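Long-range contacts in oxygen-independent coproporphyrinogen III oxidase (Escherichia coli, PDB 1OLT), which catalyses the anaerobic oxidative decarboxylation of two propionate groups of coproporphyrinogen III to give protoporphyrinogen IX in heme biosynthesis, using a [4Fe-4S] cluster and S-adenosylmethionine: residues Trp8-Ile13 and Gln265-Leu270; Phe32-Gly37 and Ala356-Ile361; Tyr282-Met287 and Gly429-Arg434. All coordinates share one frame; numbering follows the deposited sequence.

Interaction 1: residues Trp8-Ile13 and Gln265-Leu270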
ATOM      1  N   TRP A   8       2.927  23.305  -8.755  1.00 17.59           N
ATOM      2  CA  TRP A   8       4.223  22.767  -9.176  1.00 17.79           C
ATOM      3  C   TRP A   8       5.315  23.828  -9.168  1.00 18.40           C
ATOM      4  O   TRP A   8       5.125  24.894  -9.729  1.00 19.05           O
ATOM      5  CB  TRP A   8       4.092  22.197 -10.580  1.00 16.79           C
ATOM      6  CG  TRP A   8       5.311  21.540 -11.089  1.00 15.80           C
ATOM      7  CD1 TRP A   8       6.337  22.124 -11.794  1.00 15.31           C
ATOM      8  CD2 TRP A   8       5.643  20.152 -10.988  1.00 13.45           C
ATOM      9  NE1 TRP A   8       7.289  21.184 -12.108  1.00 14.20           N
ATOM     10  CE2 TRP A   8       6.883  19.964 -11.638  1.00 12.09           C
ATOM     11  CE3 TRP A   8       5.013  19.036 -10.419  1.00 11.83           C
ATOM     12  CZ2 TRP A   8       7.494  18.729 -11.720  1.00 11.00           C
ATOM     13  CZ3 TRP A   8       5.630  17.805 -10.512  1.00  7.00           C
ATOM     14  CH2 TRP A   8       6.849  17.661 -11.140  1.00  9.04           C
ATOM     15  N   ASP A   9       6.450  23.513  -8.551  1.00 19.34           N
ATOM     16  CA  ASP A   9       7.612  24.421  -8.467  1.00 20.05           C
ATOM     17  C   ASP A   9       8.915  23.669  -8.781  1.00 19.96           C
ATOM     18  O   ASP A   9       9.521  23.110  -7.877  1.00 19.76           O
ATOM     19  CB  ASP A   9       7.685  25.017  -7.058  1.00 20.35           C
ATOM     20  CG  ASP A   9       8.666  26.208  -6.952  1.00 21.36           C
ATOM     21  OD1 ASP A   9       9.907  26.006  -6.924  1.00 20.55           O
ATOM     22  OD2 ASP A   9       8.264  27.386  -6.854  1.00 23.40           O
ATOM     23  N   LEU A  10       9.329  23.656 -10.055  1.00 20.37           N
ATOM     24  CA  LEU A  10      10.546  22.932 -10.499  1.00 20.78           C
ATOM     25  C   LEU A  10      11.759  23.111  -9.580  1.00 20.97           C
ATOM     26  O   LEU A  10      12.470  22.129  -9.277  1.00 20.65           O
ATOM     27  CB  LEU A  10      10.972  23.375 -11.899  1.00 21.01           C
ATOM     28  CG  LEU A  10      10.213  22.817 -13.110  1.00 22.29           C
ATOM     29  CD1 LEU A  10      10.407  23.722 -14.345  1.00 21.98           C
ATOM     30  CD2 LEU A  10      10.607  21.326 -13.439  1.00 22.15           C
ATOM     31  N   ALA A  11      11.995  24.359  -9.149  1.00 20.92           N
ATOM     32  CA  ALA A  11      13.177  24.698  -8.354  1.00 21.23           C
ATOM     33  C   ALA A  11      13.128  24.072  -6.968  1.00 21.57           C
ATOM     34  O   ALA A  11      14.119  23.487  -6.517  1.00 21.67           O
ATOM     35  CB  ALA A  11      13.357  26.210  -8.255  1.00 21.24           C
ATOM     36  N   LEU A  12      11.983  24.165  -6.291  1.00 21.89           N
ATOM     37  CA  LEU A  12      11.853  23.538  -4.972  1.00 22.25           C
ATOM     38  C   LEU A  12      12.011  22.025  -5.100  1.00 22.54           C
ATOM     39  O   LEU A  12      12.615  21.394  -4.233  1.00 22.80           O
ATOM     40  CB  LEU A  12      10.521  23.888  -4.287  1.00 22.24           C
ATOM     41  CG  LEU A  12      10.378  25.355  -3.835  1.00 22.53           C
ATOM     42  CD1 LEU A  12       8.911  25.735  -3.579  1.00 22.47           C
ATOM     43  CD2 LEU A  12      11.215  25.636  -2.602  1.00 22.70           C
ATOM     44  N   ILE A  13      11.479  21.466  -6.196  1.00 22.66           N
ATOM     45  CA  ILE A  13      11.548  20.030  -6.491  1.00 22.91           C
ATOM     46  C   ILE A  13      12.960  19.628  -6.976  1.00 23.20           C
ATOM     47  O   ILE A  13      13.418  18.503  -6.693  1.00 23.67           O
ATOM     48  CB  ILE A  13      10.470  19.638  -7.571  1.00 22.82           C
ATOM     49  CG1 ILE A  13       9.044  19.963  -7.091  1.00 21.81           C
ATOM     50  CG2 ILE A  13      10.602  18.145  -7.968  1.00 22.98           C
ATOM     51  CD1 ILE A  13       8.050  20.194  -8.223  1.00 20.83           C
ATOM     52  N   GLN A 265      12.674  14.189 -17.947  1.00 14.90           N
ATOM     53  CA  GLN A 265      11.564  13.481 -18.528  1.00 15.47           C
ATOM     54  C   GLN A 265      10.600  12.960 -17.419  1.00 15.86           C
ATOM     55  O   GLN A 265       9.358  13.102 -17.555  1.00 15.20           O
ATOM     56  CB  GLN A 265      12.013  12.388 -19.502  1.00 15.67           C
ATOM     57  CG  GLN A 265      12.512  12.868 -20.901  1.00 15.84           C
ATOM     58  CD  GLN A 265      13.058  11.703 -21.738  1.00 17.74           C
ATOM     59  OE1 GLN A 265      13.729  10.811 -21.212  1.00 18.91           O
ATOM     60  NE2 GLN A 265      12.729  11.680 -23.011  1.00 15.73           N
ATOM     61  N   LYS A 266      11.140  12.411 -16.329  0.50 15.17           N
ATOM     62  CA  LYS A 266      10.284  11.853 -15.279  0.50 15.76           C
ATOM     63  C   LYS A 266       9.492  12.976 -14.554  0.50 15.91           C
ATOM     64  O   LYS A 266       8.353  12.777 -14.156  0.50 14.90           O
ATOM     65  CB  LYS A 266      11.086  11.004 -14.277  0.50 15.56           C
ATOM     66  CG  LYS A 266      11.792   9.807 -14.862  0.50 16.34           C
ATOM     67  CD  LYS A 266      12.406   8.842 -13.731  0.50 17.91           C
ATOM     68  CE  LYS A 266      11.288   8.158 -12.825  0.50 19.41           C
ATOM     69  NZ  LYS A 266      11.697   6.898 -11.917  0.50 19.05           N
ATOM     70  N   LEU A 267      10.111  14.132 -14.395  1.00 15.98           N
ATOM     71  CA  LEU A 267       9.454  15.286 -13.817  1.00 17.30           C
ATOM     72  C   LEU A 267       8.357  15.792 -14.726  1.00 16.52           C
ATOM     73  O   LEU A 267       7.312  16.182 -14.229  1.00 16.94           O
ATOM     74  CB  LEU A 267      10.407  16.471 -13.556  1.00 17.82           C
ATOM     75  CG  LEU A 267      11.449  16.247 -12.453  1.00 22.77           C
ATOM     76  CD1 LEU A 267      12.334  17.409 -12.281  1.00 26.55           C
ATOM     77  CD2 LEU A 267      10.775  15.898 -11.144  1.00 26.95           C
ATOM     78  N   ASP A 268       8.602  15.799 -16.025  1.00 14.85           N
ATOM     79  CA  ASP A 268       7.590  16.257 -16.976  1.00 14.29           C
ATOM     80  C   ASP A 268       6.417  15.222 -17.004  1.00 14.03           C
ATOM     81  O   ASP A 268       5.276  15.620 -17.040  1.00 11.74           O
ATOM     82  CB  ASP A 268       8.138  16.449 -18.365  1.00 13.18           C
ATOM     83  CG  ASP A 268       9.042  17.673 -18.467  1.00 16.30           C
ATOM     84  OD1 ASP A 268       9.097  18.560 -17.532  1.00 15.41           O
ATOM     85  OD2 ASP A 268       9.719  17.820 -19.483  1.00 17.98           O
ATOM     86  N   ILE A 269       6.719  13.928 -16.917  1.00 14.35           N
ATOM     87  CA  ILE A 269       5.678  12.886 -16.810  1.00 13.55           C
ATOM     88  C   ILE A 269       4.832  13.127 -15.608  1.00 14.54           C
ATOM     89  O   ILE A 269       3.601  13.109 -15.699  1.00 15.04           O
ATOM     90  CB  ILE A 269       6.223  11.542 -16.827  1.00 13.65           C
ATOM     91  CG1 ILE A 269       6.786  11.247 -18.192  1.00 13.29           C
ATOM     92  CG2 ILE A 269       5.073  10.476 -16.458  1.00 13.85           C
ATOM     93  CD1 ILE A 269       7.668   9.969 -18.220  1.00 14.56           C
ATOM     94  N   LEU A 270       5.450  13.427 -14.481  1.00 14.44           N
ATOM     95  CA  LEU A 270       4.700  13.559 -13.258  1.00 14.34           C
ATOM     96  C   LEU A 270       3.850  14.826 -13.278  1.00 14.71           C
ATOM     97  O   LEU A 270       2.685  14.771 -12.914  1.00 13.61           O
ATOM     98  CB  LEU A 270       5.611  13.563 -12.060  1.00 14.74           C
ATOM     99  CG  LEU A 270       4.884  13.762 -10.737  1.00 16.93           C
ATOM    100  CD1 LEU A 270       3.831  12.717 -10.542  1.00 17.76           C
ATOM    101  CD2 LEU A 270       5.847  13.776  -9.590  1.00 19.71           C
TER

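Interaction 2: residues Phe32-Gly37 and Ala356-Ile361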
ATOM      1  N   PHE A  32      13.189  -3.418  12.319  1.00 12.45           N
ATOM      2  CA  PHE A  32      12.588  -4.676  12.806  1.00 11.73           C
ATOM      3  C   PHE A  32      13.732  -5.566  13.278  1.00 11.59           C
ATOM      4  O   PHE A  32      14.753  -5.602  12.650  1.00 11.55           O
ATOM      5  CB  PHE A  32      11.759  -5.422  11.716  1.00 10.94           C
ATOM      6  CG  PHE A  32      10.469  -4.721  11.276  1.00  8.98           C
ATOM      7  CD1 PHE A  32      10.098  -3.472  11.734  1.00  8.62           C
ATOM      8  CD2 PHE A  32       9.657  -5.322  10.325  1.00  9.37           C
ATOM      9  CE1 PHE A  32       8.922  -2.851  11.263  1.00  7.65           C
ATOM     10  CE2 PHE A  32       8.482  -4.709   9.869  1.00  8.02           C
ATOM     11  CZ  PHE A  32       8.119  -3.474  10.359  1.00  7.69           C
ATOM     12  N   SER A  33      13.557  -6.268  14.387  1.00 12.01           N
ATOM     13  CA  SER A  33      14.596  -7.095  14.942  1.00 12.85           C
ATOM     14  C   SER A  33      14.097  -8.535  15.225  1.00 15.23           C
ATOM     15  O   SER A  33      12.990  -8.756  15.672  1.00 13.08           O
ATOM     16  CB  SER A  33      15.102  -6.450  16.222  1.00 13.11           C
ATOM     17  OG  SER A  33      15.665  -7.396  17.092  1.00 10.31           O
ATOM     18  N   GLU A  34      14.965  -9.501  14.997  1.00 18.80           N
ATOM     19  CA  GLU A  34      14.647 -10.911  15.202  1.00 22.43           C
ATOM     20  C   GLU A  34      14.535 -11.268  16.667  1.00 23.37           C
ATOM     21  O   GLU A  34      14.114 -12.355  16.988  1.00 25.22           O
ATOM     22  CB  GLU A  34      15.663 -11.791  14.487  1.00 23.50           C
ATOM     23  CG  GLU A  34      15.621 -11.590  12.969  1.00 27.78           C
ATOM     24  CD  GLU A  34      16.629 -12.454  12.213  1.00 34.91           C
ATOM     25  OE1 GLU A  34      16.973 -13.535  12.724  1.00 38.20           O
ATOM     26  OE2 GLU A  34      17.076 -12.040  11.104  1.00 39.44           O
ATOM     27  N   ASP A  35      14.895 -10.331  17.539  1.00 24.20           N
ATOM     28  CA  ASP A  35      14.765 -10.482  18.970  1.00 24.87           C
ATOM     29  C   ASP A  35      13.327 -10.373  19.444  1.00 23.43           C
ATOM     30  O   ASP A  35      13.000 -10.857  20.501  1.00 22.71           O
ATOM     31  CB  ASP A  35      15.605  -9.402  19.657  1.00 26.40           C
ATOM     32  CG  ASP A  35      17.129  -9.681  19.572  1.00 30.61           C
ATOM     33  OD1 ASP A  35      17.511 -10.877  19.373  1.00 34.89           O
ATOM     34  OD2 ASP A  35      18.001  -8.769  19.715  1.00 35.09           O
ATOM     35  N   PHE A  36      12.488  -9.720  18.647  1.00 22.12           N
ATOM     36  CA  PHE A  36      11.039  -9.644  18.873  1.00 21.09           C
ATOM     37  C   PHE A  36      10.399 -11.012  18.667  1.00 21.12           C
ATOM     38  O   PHE A  36      10.288 -11.535  17.537  1.00 21.89           O
ATOM     39  CB  PHE A  36      10.394  -8.622  17.921  1.00 20.64           C
ATOM     40  CG  PHE A  36       8.941  -8.340  18.207  1.00 18.57           C
ATOM     41  CD1 PHE A  36       7.943  -9.167  17.723  1.00 17.91           C
ATOM     42  CD2 PHE A  36       8.565  -7.206  18.925  1.00 19.48           C
ATOM     43  CE1 PHE A  36       6.567  -8.891  17.970  1.00 17.51           C
ATOM     44  CE2 PHE A  36       7.193  -6.943  19.180  1.00 19.02           C
ATOM     45  CZ  PHE A  36       6.213  -7.796  18.706  1.00 18.80           C
ATOM     46  N   GLY A  37       9.964 -11.570  19.760  1.00 20.70           N
ATOM     47  CA  GLY A  37       9.497 -12.923  19.786  1.00 20.82           C
ATOM     48  C   GLY A  37       8.011 -13.053  20.102  1.00 20.14           C
ATOM     49  O   GLY A  37       7.212 -12.096  20.135  1.00 19.31           O
ATOM     50  N   ALA A 356       4.749 -18.076  11.750  1.00 12.61           N
ATOM     51  CA  ALA A 356       5.966 -17.762  11.034  1.00 12.56           C
ATOM     52  C   ALA A 356       6.581 -16.457  11.516  1.00 12.11           C
ATOM     53  O   ALA A 356       7.326 -15.826  10.779  1.00 13.23           O
ATOM     54  CB  ALA A 356       5.665 -17.688   9.541  1.00 12.79           C
ATOM     55  N   LEU A 357       6.309 -16.064  12.745  1.00 12.98           N
ATOM     56  CA  LEU A 357       6.868 -14.806  13.273  1.00 13.55           C
ATOM     57  C   LEU A 357       8.371 -14.818  13.180  1.00 13.42           C
ATOM     58  O   LEU A 357       9.033 -15.709  13.719  1.00 13.38           O
ATOM     59  CB  LEU A 357       6.439 -14.551  14.723  1.00 14.38           C
ATOM     60  CG  LEU A 357       7.055 -13.308  15.388  1.00 14.61           C
ATOM     61  CD1 LEU A 357       6.630 -12.078  14.769  1.00 14.56           C
ATOM     62  CD2 LEU A 357       6.650 -13.292  16.865  1.00 19.55           C
ATOM     63  N   TRP A 358       8.900 -13.805  12.506  1.00 13.52           N
ATOM     64  CA  TRP A 358      10.328 -13.675  12.209  1.00 13.67           C
ATOM     65  C   TRP A 358      10.978 -12.530  12.978  1.00 14.31           C
ATOM     66  O   TRP A 358      11.968 -12.712  13.693  1.00 14.33           O
ATOM     67  CB  TRP A 358      10.487 -13.449  10.720  1.00 13.21           C
ATOM     68  CG  TRP A 358      11.851 -13.201  10.249  1.00 14.65           C
ATOM     69  CD1 TRP A 358      12.999 -13.729  10.740  1.00 17.19           C
ATOM     70  CD2 TRP A 358      12.221 -12.375   9.165  1.00 18.10           C
ATOM     71  NE1 TRP A 358      14.071 -13.276  10.018  1.00 18.06           N
ATOM     72  CE2 TRP A 358      13.631 -12.419   9.063  1.00 19.61           C
ATOM     73  CE3 TRP A 358      11.505 -11.582   8.258  1.00 18.46           C
ATOM     74  CZ2 TRP A 358      14.335 -11.697   8.111  1.00 22.97           C
ATOM     75  CZ3 TRP A 358      12.187 -10.885   7.287  1.00 21.72           C
ATOM     76  CH2 TRP A 358      13.608 -10.936   7.221  1.00 24.07           C
ATOM     77  N   ARG A 359      10.448 -11.335  12.793  1.00 15.17           N
ATOM     78  CA  ARG A 359      11.037 -10.158  13.403  1.00 15.87           C
ATOM     79  C   ARG A 359       9.992  -9.097  13.640  1.00 15.51           C
ATOM     80  O   ARG A 359       8.887  -9.197  13.140  1.00 14.90           O
ATOM     81  CB  ARG A 359      12.124  -9.598  12.498  1.00 15.81           C
ATOM     82  CG  ARG A 359      11.634  -9.299  11.119  1.00 18.75           C
ATOM     83  CD  ARG A 359      12.730  -8.737  10.168  1.00 21.01           C
ATOM     84  NE  ARG A 359      12.179  -8.226   8.948  1.00 26.91           N
ATOM     85  CZ  ARG A 359      12.781  -7.339   8.140  1.00 32.61           C
ATOM     86  NH1 ARG A 359      13.959  -6.842   8.468  1.00 33.55           N
ATOM     87  NH2 ARG A 359      12.192  -6.938   6.993  1.00 31.66           N
ATOM     88  N   GLY A 360      10.348  -8.081  14.425  1.00 14.76           N
ATOM     89  CA  GLY A 360       9.438  -6.975  14.650  1.00 15.06           C
ATOM     90  C   GLY A 360       9.985  -5.945  15.614  1.00 15.39           C
ATOM     91  O   GLY A 360      11.162  -5.967  15.949  1.00 15.31           O
ATOM     92  N   ILE A 361       9.112  -5.035  16.055  0.50 14.76           N
ATOM     93  CA  ILE A 361       9.470  -3.975  17.007  0.50 13.89           C
ATOM     94  C   ILE A 361       8.299  -3.606  17.918  0.50 13.84           C
ATOM     95  O   ILE A 361       7.175  -3.467  17.448  0.50 13.44           O
ATOM     96  CB  ILE A 361       9.910  -2.695  16.230  0.50 13.53           C
ATOM     97  CG1 ILE A 361      10.397  -1.578  17.216  0.50 13.61           C
ATOM     98  CG2 ILE A 361       8.806  -2.173  15.388  0.50 12.38           C
ATOM     99  CD1 ILE A 361      11.526  -0.833  16.668  0.50 13.46           C
TER

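Interaction 3: residues Tyr282-Met287 and Gly429-Arg434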
ATOM      1  N   TYR A 282     -10.029  13.630 -11.199  1.00 14.35           N
ATOM      2  CA  TYR A 282      -9.408  12.950 -10.050  1.00 15.53           C
ATOM      3  C   TYR A 282      -8.675  13.965  -9.085  1.00 18.31           C
ATOM      4  O   TYR A 282      -7.916  14.836  -9.529  1.00 21.26           O
ATOM      5  CB  TYR A 282      -8.450  11.897 -10.509  1.00 15.35           C
ATOM      6  CG  TYR A 282      -9.066  10.782 -11.319  1.00 13.90           C
ATOM      7  CD1 TYR A 282      -9.738   9.736 -10.704  1.00 13.77           C
ATOM      8  CD2 TYR A 282      -9.028  10.822 -12.726  1.00 13.43           C
ATOM      9  CE1 TYR A 282     -10.328   8.708 -11.477  1.00 13.77           C
ATOM     10  CE2 TYR A 282      -9.572   9.827 -13.499  1.00 11.54           C
ATOM     11  CZ  TYR A 282     -10.245   8.765 -12.875  1.00 12.50           C
ATOM     12  OH  TYR A 282     -10.762   7.770 -13.674  1.00 12.57           O
ATOM     13  N   GLN A 283      -8.958  13.885  -7.795  1.00 18.15           N
ATOM     14  CA  GLN A 283      -8.173  14.617  -6.778  1.00 18.63           C
ATOM     15  C   GLN A 283      -6.845  13.888  -6.507  1.00 16.75           C
ATOM     16  O   GLN A 283      -6.837  12.653  -6.296  1.00 14.23           O
ATOM     17  CB  GLN A 283      -8.993  14.667  -5.487  1.00 19.04           C
ATOM     18  CG  GLN A 283      -8.773  15.864  -4.616  1.00 25.34           C
ATOM     19  CD  GLN A 283      -9.678  15.827  -3.377  1.00 31.13           C
ATOM     20  OE1 GLN A 283     -10.904  15.673  -3.489  1.00 33.13           O
ATOM     21  NE2 GLN A 283      -9.072  15.923  -2.201  1.00 35.32           N
ATOM     22  N   PHE A 284      -5.730  14.611  -6.522  1.00 15.82           N
ATOM     23  CA  PHE A 284      -4.452  14.050  -6.008  1.00 16.33           C
ATOM     24  C   PHE A 284      -4.561  13.949  -4.447  1.00 15.73           C
ATOM     25  O   PHE A 284      -4.601  14.964  -3.771  1.00 15.19           O
ATOM     26  CB  PHE A 284      -3.250  14.915  -6.431  1.00 16.72           C
ATOM     27  CG  PHE A 284      -1.892  14.371  -5.967  1.00 19.14           C
ATOM     28  CD1 PHE A 284      -1.626  13.014  -5.938  1.00 21.40           C
ATOM     29  CD2 PHE A 284      -0.890  15.247  -5.587  1.00 24.35           C
ATOM     30  CE1 PHE A 284      -0.421  12.519  -5.513  1.00 22.94           C
ATOM     31  CE2 PHE A 284       0.340  14.798  -5.166  1.00 24.78           C
ATOM     32  CZ  PHE A 284       0.595  13.424  -5.126  1.00 25.11           C
ATOM     33  N   ILE A 285      -4.660  12.743  -3.911  1.00 14.62           N
ATOM     34  CA  ILE A 285      -4.805  12.528  -2.470  1.00 15.08           C
ATOM     35  C   ILE A 285      -3.428  12.707  -1.797  1.00 16.25           C
ATOM     36  O   ILE A 285      -3.289  13.429  -0.812  1.00 18.14           O
ATOM     37  CB  ILE A 285      -5.335  11.129  -2.138  1.00 14.98           C
ATOM     38  CG1 ILE A 285      -6.650  10.831  -2.869  1.00 15.79           C
ATOM     39  CG2 ILE A 285      -5.517  10.989  -0.610  1.00 16.23           C
ATOM     40  CD1 ILE A 285      -7.747  11.862  -2.606  1.00 14.32           C
ATOM     41  N   GLY A 286      -2.444  12.086  -2.358  1.00 16.68           N
ATOM     42  CA  GLY A 286      -1.108  12.175  -1.865  1.00 18.51           C
ATOM     43  C   GLY A 286      -0.297  10.985  -2.246  1.00 19.62           C
ATOM     44  O   GLY A 286      -0.827   9.893  -2.586  1.00 19.72           O
ATOM     45  N   MET A 287       1.000  11.229  -2.355  0.50 20.27           N
ATOM     46  CA  MET A 287       1.958  10.235  -2.740  0.50 20.63           C
ATOM     47  C   MET A 287       1.636   9.658  -4.138  0.50 20.02           C
ATOM     48  O   MET A 287       1.757  10.330  -5.190  0.50 20.83           O
ATOM     49  CB  MET A 287       2.009   9.126  -1.678  0.50 21.29           C
ATOM     50  CG  MET A 287       1.598   9.550  -0.249  0.50 22.90           C
ATOM     51  SD  MET A 287       2.869   9.259   1.028  0.50 28.86           S
ATOM     52  CE  MET A 287       2.601   7.752   1.334  0.50 25.11           C
ATOM     53  N   GLY A 429       4.497  22.461  -1.069  1.00 12.41           N
ATOM     54  CA  GLY A 429       5.116  21.391  -0.288  1.00 12.29           C
ATOM     55  C   GLY A 429       4.490  19.991  -0.365  1.00 12.18           C
ATOM     56  O   GLY A 429       5.081  19.029   0.130  1.00 11.68           O
ATOM     57  N   ARG A 430       3.311  19.855  -0.963  1.00 12.67           N
ATOM     58  CA  ARG A 430       2.619  18.554  -0.930  1.00 13.63           C
ATOM     59  C   ARG A 430       3.426  17.438  -1.596  1.00 13.12           C
ATOM     60  O   ARG A 430       3.508  16.362  -1.074  1.00 13.44           O
ATOM     61  CB  ARG A 430       1.217  18.646  -1.535  1.00 14.27           C
ATOM     62  CG  ARG A 430       0.226  19.462  -0.689  1.00 16.60           C
ATOM     63  CD  ARG A 430      -1.202  19.400  -1.207  1.00 19.82           C
ATOM     64  NE  ARG A 430      -1.649  18.039  -1.134  1.00 20.45           N
ATOM     65  CZ  ARG A 430      -2.646  17.508  -1.799  1.00 22.37           C
ATOM     66  NH1 ARG A 430      -3.364  18.209  -2.664  1.00 23.35           N
ATOM     67  NH2 ARG A 430      -2.913  16.213  -1.592  1.00 23.66           N
ATOM     68  N   LEU A 431       4.029  17.714  -2.743  0.70 12.81           N
ATOM     69  CA  LEU A 431       4.846  16.701  -3.435  0.70 12.76           C
ATOM     70  C   LEU A 431       6.148  16.369  -2.682  0.70 13.03           C
ATOM     71  O   LEU A 431       6.781  15.325  -2.925  0.70 12.09           O
ATOM     72  CB  LEU A 431       5.146  17.133  -4.875  0.70 12.45           C
ATOM     73  CG  LEU A 431       3.938  17.065  -5.813  0.70 12.08           C
ATOM     74  CD1 LEU A 431       4.068  18.024  -6.981  0.70 11.50           C
ATOM     75  CD2 LEU A 431       3.718  15.595  -6.310  0.70 12.40           C
ATOM     76  N   LEU A 432       6.532  17.258  -1.763  1.00 13.43           N
ATOM     77  CA  LEU A 432       7.735  17.082  -0.950  1.00 13.99           C
ATOM     78  C   LEU A 432       7.406  16.680   0.473  1.00 14.62           C
ATOM     79  O   LEU A 432       8.113  17.053   1.419  1.00 15.18           O
ATOM     80  CB  LEU A 432       8.504  18.407  -0.982  1.00 14.22           C
ATOM     81  CG  LEU A 432       8.890  18.824  -2.418  1.00 14.91           C
ATOM     82  CD1 LEU A 432       9.594  20.188  -2.493  1.00 15.33           C
ATOM     83  CD2 LEU A 432       9.771  17.727  -3.049  1.00 14.71           C
ATOM     84  N   ILE A 433       6.330  15.923   0.641  1.00 15.01           N
ATOM     85  CA  ILE A 433       5.888  15.508   1.960  1.00 15.45           C
ATOM     86  C   ILE A 433       6.882  14.595   2.681  1.00 16.27           C
ATOM     87  O   ILE A 433       7.009  14.668   3.878  1.00 15.64           O
ATOM     88  CB  ILE A 433       4.513  14.811   1.868  1.00 15.44           C
ATOM     89  CG1 ILE A 433       3.882  14.708   3.250  1.00 14.70           C
ATOM     90  CG2 ILE A 433       4.637  13.424   1.207  1.00 15.20           C
ATOM     91  CD1 ILE A 433       3.552  16.053   3.851  1.00 13.20           C
ATOM     92  N   ARG A 434       7.571  13.727   1.944  1.00 17.81           N
ATOM     93  CA  ARG A 434       8.558  12.826   2.545  1.00 18.85           C
ATOM     94  C   ARG A 434       9.714  13.652   3.144  1.00 18.55           C
ATOM     95  O   ARG A 434      10.209  13.327   4.235  1.00 18.24           O
ATOM     96  CB  ARG A 434       9.096  11.798   1.538  1.00 19.49           C
ATOM     97  CG  ARG A 434       8.037  10.815   0.937  1.00 22.83           C
ATOM     98  CD  ARG A 434       8.498  10.219  -0.416  1.00 25.67           C
ATOM     99  NE  ARG A 434       7.531   9.364  -1.149  1.00 29.71           N
ATOM    100  CZ  ARG A 434       6.436   9.790  -1.839  1.00 30.33           C
ATOM    101  NH1 ARG A 434       6.079  11.073  -1.852  1.00 29.24           N
ATOM    102  NH2 ARG A 434       5.674   8.898  -2.503  1.00 31.19           N
TER
HETATM  103  O   HOH W   1       2.725  13.754  -1.915  1.00 46.35           O

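Interaction 1: residues Trp8-Ile13 and Gln265-Leu270
Trp8 reaches across to the helix 263-279 with the benzo end of its indole, meeting Leu267 and Leu270, which lie nearly one helical turn apart. The contact is apolar, and no hydrogen bond crosses it. With CG anti to the backbone N (chi1 -176°), the indole is directed at the helix, and its CZ3 lies 4.1 Å from Leu270 CG, which comes in at the ring edge close to the plane. Leu267 crosses the indole at about a right angle, its CB 4.1 Å from Trp8 CZ2, while its carbonyl O sits obliquely 3.5 Å from Trp8 CH2. A broad, rigid ring suits this place because it can touch both leucines at once. Beyond CB, the branches of Leu267 turn to the neighbouring residues of the N-terminal segment: CD2 is 3.9 Å from Ile13 CG2 as the two side chains slide past each other in opposite directions, and CD1 meets Leu10 CD2 more loosely.

The helix belongs to the radical SAM core, a TIM-barrel relative, and Leu270 also touches Tyr212 of the barrel strand 207-212. The N-terminal segment thus packs on the outer layer of the barrel, away from the annotated sites.

Polar bonds shape the segment itself. Asp9 OD1 accepts from Leu12 N at 2.8 Å through its anti lone pair, an Asx motif, and Asp9 O accepts from Ile13 N. The resulting turn brings Ile13 back over Trp8, its CD1 3.5 Å above the centre of one ring face. The other carboxylate oxygen, Asp9 OD2, forms a salt bridge with Lys428.

Interaction 2: residues Phe32-Gly37 and Ala356-Ile361
Ser33 and Gly360 form an antiparallel hydrogen-bonded pair, a single bridge in which Ser33 N donates to Gly360 O at 2.9 Å and Gly360 N returns a bond to Ser33 O. It lays a type I turn, Ser33 to Phe36, beside strand 357-362, an outer strand of a three-stranded antiparallel sheet. Ser33 O also accepts from Phe36 N, its two donors arriving from opposite faces of the carbonyl plane, while Ser33 OG accepts from Asp35 N in an ST turn.

Phe36 folds back over the strand: its CB is 3.4 Å from Gly360 O and its CD2 3.6 Å from Ile361 N. Glycine suits position 360, because a beta carbon there would crowd Phe36 CD1. Replacing the phenyl group of Phe36 by the methyl of an alanine is likely to open a gap over the Gly360-Ile361 backbone and beside Leu357.

On the other side of the bridge Phe32 CB lies 3.8 Å from Arg359 CD, and the phenyl and guanidinium planes stand 74° apart. Trp358 CH2 lies over one guanidinium face and Phe32 CD2 over the opposite one, both offset toward the rim, while Arg359 NH2 is hydrogen-bonded to Gln338 OE1, of the residue facing the classic bulge at Trp358 and Arg359. Phe32 also comes close to Ile329, a binding residue for the first S-adenosylmethionine. Just past the turn, Leu357 CD2 rests 3.5 Å from Gly37 C, at the N-cap position of helix 38-45.

Interaction 3: residues Tyr282-Met287 and Gly429-Arg434
A classic beta bulge at Ile285 and Gly286, in the short strand 283-286, which pairs antiparallel with 289-291 in the sheet of the barrel, lies where Arg430 of the C-terminal part of the chain meets the strand. Arg430 NH2 donates to Phe284 O at 3.0 Å with an N-H...O angle of 154°, approaching from above the carbonyl plane. The same nitrogen lies 2.9 Å from Ile285 O, which lies at the guanidinium edge in its plane and accepts a hydrogen bond from Gln301 NE2. A kink in the arginine chain (chi3 63°) brings the guanidinium to this pair of carbonyls. Arginine is well suited here: it is long enough to span the gap, it can give a hydrogen bond to a backbone oxygen, and its flat cation also makes a cation-pi contact with Phe381.

Gly286 has backbone angles at which a side chain would jam against the preceding carbonyl O. The backbone of Gly286 also lies against Phe284, with Gly286 N 3.7 Å above one ring face, toward the rim. Along the ring, Phe284 CE2 meets Leu431 CD2 obliquely at 3.7 Å, in one of the two conformers of the leucine, and the phenyl group packs further on Phe290 of the adjacent strand.

Where the backbones stay too far apart for a direct bond, a water joins them: it accepts from Met287 N at 3.1 Å and donates to Arg430 O at 2.8 Å.

From the N terminus, residues 8-13 come first and pair with 265-270, so interaction 1 closes a loop spanning most of the barrel. Interaction 2 starts inside that loop, at 32-37, but ends beyond it at 356-361; the two therefore cross. Interaction 3, from 282-287 to 429-434, opens after interaction 1 has closed and crosses interaction 2 in turn. Interactions 1 and 3 are in series, yet they touch in space: Trp8 packs on Leu431 and Leu12 on Leu432, so the N-terminal segment lies against both the barrel helix and the C-terminal part. Interaction 2 lies apart, its centre about 40 Å from that of interaction 1, tying the chain before helix 38-45 to the small antiparallel sheet.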